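Local coordinates for Ras-3 from Cryphonectria parasitica (Cryphonectria parasitica, PDB 4KU4), which belongs to the Ras family of small P-loop proteins and holds a bound guanosine-5'-diphosphate in this structure, at residues V155-G160 with F171-A176; I91-D94 with S99-E102. All coordinates share one frame; numbering follows the deposited sequence.

Interaction 1: residues V155-G160 with F171-A176; sequences VGTLEG and FVETSA. With GDP (guanosine-5'-diphosphate), chain C.
In the last beta-alpha-beta unit of this Ras fold, strand 140-145, helix 157-167 and strand 170-173, the first turn of the helix lies against Phe171 and Glu173 of the edge strand. Phe171 lays one face of its ring on the helix backbone at Gly160. Gly160 CA is 4.0 Å from the centroid of the Phe171 ring, a CH-pi contact 20° off the ring normal, and Gly160 C stands over the ring centre. Gly160 has no side chain, and its backbone meets the ring directly. With CG anti to the backbone N (chi1 176°), Phe171 reaches along the helix turn until its CE2 is 3.3 Å from Thr157 O, which approaches obliquely. Two residues on, the extended side chain of Glu173 crosses that of Thr157. Thr157 OG1 sits 3.3 Å from Glu173 OE2 and 3.4 Å from Glu173 OE1, weak bonds that compete for one proton. The firmer partner of the carboxylate is Arg153, in a salt bridge to OE1. A water between Glu173 OE2 and Gly156 O makes at most a doubtful bridge; Gly156 is the N-cap of the helix, and its carbonyl also accepts Gly160 N. Beyond the strand the chain turns to the nucleotide: Ala176 N lies 2.9 Å from GDP O6, and Ser175 OG bonds Asp148, itself a partner of GDP. This Ser-Ala turn beside the guanine O6 is the SAK-type loop of Ras-family nucleotide pockets.

Interaction 2: residues I91-D94 with S99-E102; sequences IVFD and SSFE
Phe93, on strand 88-94, offers one ring face to Phe101 in the first turn of helix 98-118. The pair is T-shaped, the edge of Phe101 directed at the face of Phe93, though the planes are inclined at 55° and the centroids lie 4.7 Å apart. Phe101 CD1 does the touching: it stands over the centre of the Phe93 ring, 3.6 Å from Phe93 CZ, while Phe101 CB rests against Phe93 CD1 at 3.8 Å. Both side chains run the same way from their backbones. Phe93 does so with CG between its own backbone N and carbonyl carbon (chi1 73°), whereas Phe101 has CG anti to the N. Val155 packs on both rings. This is the turn from a central parallel strand into the following helix of the Ras-type alpha/beta fold, where strand end and helix start meet within a few residues. Ser100 fastens the two. Its OG, also set between N and carbonyl carbon, accepts Asp94 N at 2.9 Å in a nearly straight bond of 169°, and it is hydrogen-bonded to Arg97 O as well, so the hydroxyl links strand, turn and helix. The same OG lies near the plane of the Phe93 ring, at its edge, and 3.5 Å from Phe93 CB. A water bridges the two backbones, giving protons to Val92 O and Ser100 O, each 2.8 Å away. Asp94 turns its carboxylate off from the helix, with OD1 hydrogen-bonded to Thr96 and OD2 in a salt bridge to Lys146.

Overall arrangement
Interaction 2 comes first along the chain and closes before interaction 1 opens. Their centres are about 10 Å apart, on the same side of the chain's centre, and both reach the one mixed six-stranded sheet: 91-94 on the inner strand 88-94, 171-176 on the edge strand 170-173, with strand 140-145 between them. Helices 98-118 and 157-167 touch through Phe101, which meets Glu159 and Leu163. Phe93, Phe101, Val155 and Phe171 pack together where the contacts meet: Val155 CG2 is 3.8 Å from Phe101 CB, and Phe171 CE1 4.0 Å from Phe93 CE2. Ser175 and Ala176, which follow strand 170-173, belong to the GDP pocket, and the side chain of Asp94 is about 6 Å from GDP.

Interaction 1: residues V155-G160 with F171-A176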
loop_
_atom_site.group_PDB
_atom_site.type_symbol
_atom_site.label_atom_id
_atom_site.label_comp_id
_atom_site.label_asym_id
_atom_site.label_seq_id
_atom_site.Cartn_x
_atom_site.Cartn_y
_atom_site.Cartn_z
ATOM N N VAL A 155 8.604 3.269 -15.747
ATOM C CA VAL A 155 9.428 3.322 -14.546
ATOM C C VAL A 155 10.115 1.969 -14.329
ATOM O O VAL A 155 9.451 0.937 -14.271
ATOM C CB VAL A 155 8.586 3.651 -13.290
ATOM C CG1 VAL A 155 9.477 3.769 -12.079
ATOM C CG2 VAL A 155 7.805 4.944 -13.478
ATOM N N GLY A 156 11.438 1.977 -14.221
ATOM C CA GLY A 156 12.210 0.753 -14.072
ATOM C C GLY A 156 12.198 0.173 -12.669
ATOM O O GLY A 156 11.940 0.876 -11.701
ATOM N N THR A 157 12.486 -1.118 -12.557
ATOM C CA THR A 157 12.466 -1.785 -11.259
ATOM C C THR A 157 13.565 -1.254 -10.343
ATOM O O THR A 157 13.334 -1.012 -9.158
ATOM C CB THR A 157 12.597 -3.316 -11.403
ATOM O OG1 THR A 157 11.533 -3.824 -12.225
ATOM C CG2 THR A 157 12.537 -3.982 -10.044
ATOM N N LEU A 158 14.754 -1.061 -10.902
ATOM C CA LEU A 158 15.880 -0.544 -10.124
ATOM C C LEU A 158 15.598 0.876 -9.639
ATOM O O LEU A 158 16.015 1.241 -8.546
ATOM C CB LEU A 158 17.196 -0.588 -10.906
ATOM C CG LEU A 158 17.912 -1.907 -11.243
ATOM C CD1 LEU A 158 17.708 -2.964 -10.155
ATOM C CD2 LEU A 158 17.475 -2.433 -12.594
ATOM N N GLU A 159 14.866 1.650 -10.442
ATOM C CA GLU A 159 14.514 3.034 -10.107
ATOM C C GLU A 159 13.558 3.120 -8.930
ATOM O O GLU A 159 13.748 3.932 -8.032
ATOM C CB GLU A 159 13.912 3.763 -11.324
ATOM C CG GLU A 159 13.588 5.234 -11.063
ATOM C CD GLU A 159 13.064 5.961 -12.295
ATOM O OE1 GLU A 159 12.773 7.167 -12.189
ATOM O OE2 GLU A 159 12.959 5.322 -13.364
ATOM N N GLY A 160 12.522 2.286 -8.946
ATOM C CA GLY A 160 11.631 2.158 -7.807
ATOM C C GLY A 160 12.367 1.676 -6.576
ATOM O O GLY A 160 12.156 2.163 -5.463
ATOM N N PHE A 171 9.696 -1.600 -0.996
ATOM C CA PHE A 171 9.340 -1.567 -2.404
ATOM C C PHE A 171 8.969 -2.963 -2.883
ATOM O O PHE A 171 9.754 -3.907 -2.731
ATOM C CB PHE A 171 10.497 -1.019 -3.253
ATOM C CG PHE A 171 10.229 -1.043 -4.732
ATOM C CD1 PHE A 171 9.101 -0.442 -5.254
ATOM C CD2 PHE A 171 11.121 -1.645 -5.602
ATOM C CE1 PHE A 171 8.853 -0.474 -6.612
ATOM C CE2 PHE A 171 10.884 -1.658 -6.967
ATOM C CZ PHE A 171 9.766 -1.076 -7.473
ATOM N N VAL A 172 7.767 -3.105 -3.435
ATOM C CA VAL A 172 7.352 -4.376 -4.018
ATOM C C VAL A 172 6.648 -4.134 -5.348
ATOM O O VAL A 172 5.815 -3.237 -5.459
ATOM C CB VAL A 172 6.391 -5.142 -3.089
ATOM C CG1 VAL A 172 5.920 -6.424 -3.760
ATOM C CG2 VAL A 172 7.071 -5.468 -1.777
ATOM N N GLU A 173 6.968 -4.946 -6.352
ATOM C CA GLU A 173 6.287 -4.860 -7.644
ATOM C C GLU A 173 5.159 -5.888 -7.676
ATOM O O GLU A 173 5.338 -7.037 -7.246
ATOM C CB GLU A 173 7.260 -5.036 -8.799
ATOM C CG GLU A 173 8.074 -3.780 -8.992
ATOM C CD GLU A 173 8.486 -3.565 -10.417
ATOM O OE1 GLU A 173 8.366 -4.512 -11.223
ATOM O OE2 GLU A 173 8.925 -2.443 -10.735
ATOM N N THR A 174 4.004 -5.474 -8.183
ATOM C CA THR A 174 2.822 -6.327 -8.156
ATOM C C THR A 174 1.993 -6.312 -9.422
ATOM O O THR A 174 2.168 -5.444 -10.281
ATOM C CB THR A 174 1.823 -5.819 -7.049
ATOM O OG1 THR A 174 1.397 -4.480 -7.348
ATOM C CG2 THR A 174 2.470 -5.868 -5.670
ATOM N N SER A 175 1.137 -7.324 -9.563
ATOM C CA SER A 175 0.135 -7.304 -10.618
ATOM C C SER A 175 -1.181 -7.674 -9.958
ATOM O O SER A 175 -1.409 -8.836 -9.645
ATOM C CB SER A 175 0.421 -8.245 -11.785
ATOM O OG SER A 175 -0.670 -8.245 -12.696
ATOM N N ALA A 176 -2.005 -6.667 -9.666
ATOM C CA ALA A 176 -3.331 -6.896 -9.118
ATOM C C ALA A 176 -4.132 -7.810 -10.020
ATOM O O ALA A 176 -5.000 -8.550 -9.555
ATOM C CB ALA A 176 -4.061 -5.563 -8.943
HETATM P PB GDP C . -7.481 2.865 -8.601
HETATM O O1B GDP C . -8.368 2.254 -7.542
HETATM O O2B GDP C . -6.099 3.133 -8.013
HETATM O O3B GDP C . -8.091 4.148 -9.130
HETATM O O3A GDP C . -7.319 1.797 -9.808
HETATM P PA GDP C . -8.321 0.568 -10.187
HETATM O O1A GDP C . -8.186 -0.596 -9.230
HETATM O O2A GDP C . -9.759 1.008 -10.312
HETATM O "O5'" GDP C . -7.740 0.102 -11.605
HETATM C "C5'" GDP C . -7.713 1.046 -12.680
HETATM C "C4'" GDP C . -7.540 0.262 -13.970
HETATM O "O4'" GDP C . -6.303 -0.413 -13.881
HETATM C "C3'" GDP C . -8.600 -0.804 -14.164
HETATM O "O3'" GDP C . -8.952 -0.881 -15.559
HETATM C "C2'" GDP C . -7.900 -2.077 -13.754
HETATM O "O2'" GDP C . -8.414 -3.216 -14.442
HETATM C "C1'" GDP C . -6.469 -1.786 -14.160
HETATM N N9 GDP C . -5.469 -2.499 -13.339
HETATM C C8 GDP C . -5.314 -2.423 -12.002
HETATM N N7 GDP C . -4.277 -3.194 -11.602
HETATM C C5 GDP C . -3.751 -3.763 -12.701
HETATM C C6 GDP C . -2.649 -4.690 -12.998
HETATM O O6 GDP C . -1.933 -5.131 -12.085
HETATM N N1 GDP C . -2.434 -5.028 -14.278
HETATM C C2 GDP C . -3.184 -4.577 -15.284
HETATM N N2 GDP C . -2.888 -4.994 -16.539
HETATM N N3 GDP C . -4.221 -3.724 -15.088
HETATM C C4 GDP C . -4.538 -3.303 -13.842
HETATM O O HOH W 1 8.896 0.086 -10.871
#

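Interaction 2: residues I91-D94 with S99-E102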
loop_
_atom_site.group_PDB
_atom_site.type_symbol
_atom_site.label_atom_id
_atom_site.label_comp_id
_atom_site.label_asym_id
_atom_site.label_seq_id
_atom_site.Cartn_x
_atom_site.Cartn_y
_atom_site.Cartn_z
ATOM N N ILE A 91 1.547 2.726 -0.636
ATOM C CA ILE A 91 1.496 3.811 -1.602
ATOM C C ILE A 91 1.748 3.246 -2.990
ATOM O O ILE A 91 2.838 2.764 -3.284
ATOM C CB ILE A 91 2.494 4.903 -1.216
ATOM C CG1 ILE A 91 2.241 5.296 0.241
ATOM C CG2 ILE A 91 2.402 6.098 -2.179
ATOM C CD1 ILE A 91 3.068 6.500 0.691
ATOM N N VAL A 92 0.708 3.275 -3.819
ATOM C CA VAL A 92 0.719 2.593 -5.106
ATOM C C VAL A 92 0.996 3.535 -6.284
ATOM O O VAL A 92 0.451 4.647 -6.370
ATOM C CB VAL A 92 -0.635 1.886 -5.344
ATOM C CG1 VAL A 92 -0.573 1.005 -6.586
ATOM C CG2 VAL A 92 -1.013 1.062 -4.127
ATOM N N PHE A 93 1.843 3.079 -7.199
ATOM C CA PHE A 93 2.005 3.757 -8.482
ATOM C C PHE A 93 1.887 2.723 -9.605
ATOM O O PHE A 93 1.843 1.517 -9.337
ATOM C CB PHE A 93 3.313 4.550 -8.544
ATOM C CG PHE A 93 4.543 3.715 -8.668
ATOM C CD1 PHE A 93 5.079 3.432 -9.922
ATOM C CD2 PHE A 93 5.213 3.272 -7.535
ATOM C CE1 PHE A 93 6.240 2.677 -10.048
ATOM C CE2 PHE A 93 6.378 2.525 -7.650
ATOM C CZ PHE A 93 6.895 2.231 -8.914
ATOM N N ASP A 94 1.768 3.216 -10.837
ATOM C CA ASP A 94 1.513 2.401 -12.022
ATOM C C ASP A 94 2.826 2.423 -12.766
ATOM O O ASP A 94 3.312 3.499 -13.109
ATOM C CB ASP A 94 0.390 3.077 -12.833
ATOM C CG ASP A 94 0.080 2.378 -14.153
ATOM O OD1 ASP A 94 0.875 1.556 -14.644
ATOM O OD2 ASP A 94 -0.992 2.673 -14.706
ATOM N N SER A 99 4.182 9.763 -14.163
ATOM C CA SER A 99 3.552 10.774 -13.322
ATOM C C SER A 99 3.055 10.184 -12.001
ATOM O O SER A 99 3.127 10.835 -10.976
ATOM C CB SER A 99 2.397 11.466 -14.059
ATOM O OG SER A 99 1.529 10.521 -14.648
ATOM N N SER A 100 2.539 8.957 -12.036
ATOM C CA SER A 100 2.022 8.308 -10.829
ATOM C C SER A 100 3.151 7.999 -9.846
ATOM O O SER A 100 2.962 8.009 -8.627
ATOM C CB SER A 100 1.243 7.025 -11.163
ATOM O OG SER A 100 2.130 5.974 -11.509
ATOM N N PHE A 101 4.328 7.735 -10.389
ATOM C CA PHE A 101 5.495 7.427 -9.567
ATOM C C PHE A 101 5.932 8.701 -8.866
ATOM O O PHE A 101 6.338 8.688 -7.706
ATOM C CB PHE A 101 6.591 6.842 -10.469
ATOM C CG PHE A 101 7.883 6.539 -9.778
ATOM C CD1 PHE A 101 7.938 5.639 -8.723
ATOM C CD2 PHE A 101 9.059 7.118 -10.220
ATOM C CE1 PHE A 101 9.149 5.331 -8.103
ATOM C CE2 PHE A 101 10.264 6.826 -9.607
ATOM C CZ PHE A 101 10.311 5.918 -8.553
ATOM N N GLU A 102 5.822 9.816 -9.567
ATOM C CA GLU A 102 6.191 11.093 -8.978
ATOM C C GLU A 102 5.219 11.462 -7.860
ATOM O O GLU A 102 5.630 11.925 -6.804
ATOM C CB GLU A 102 6.232 12.183 -10.046
ATOM C CG GLU A 102 7.298 11.945 -11.075
ATOM C CD GLU A 102 7.122 12.780 -12.323
ATOM O OE1 GLU A 102 8.041 12.760 -13.172
ATOM O OE2 GLU A 102 6.066 13.435 -12.454
HETATM O O HOH W 2 0.532 7.286 -7.414
#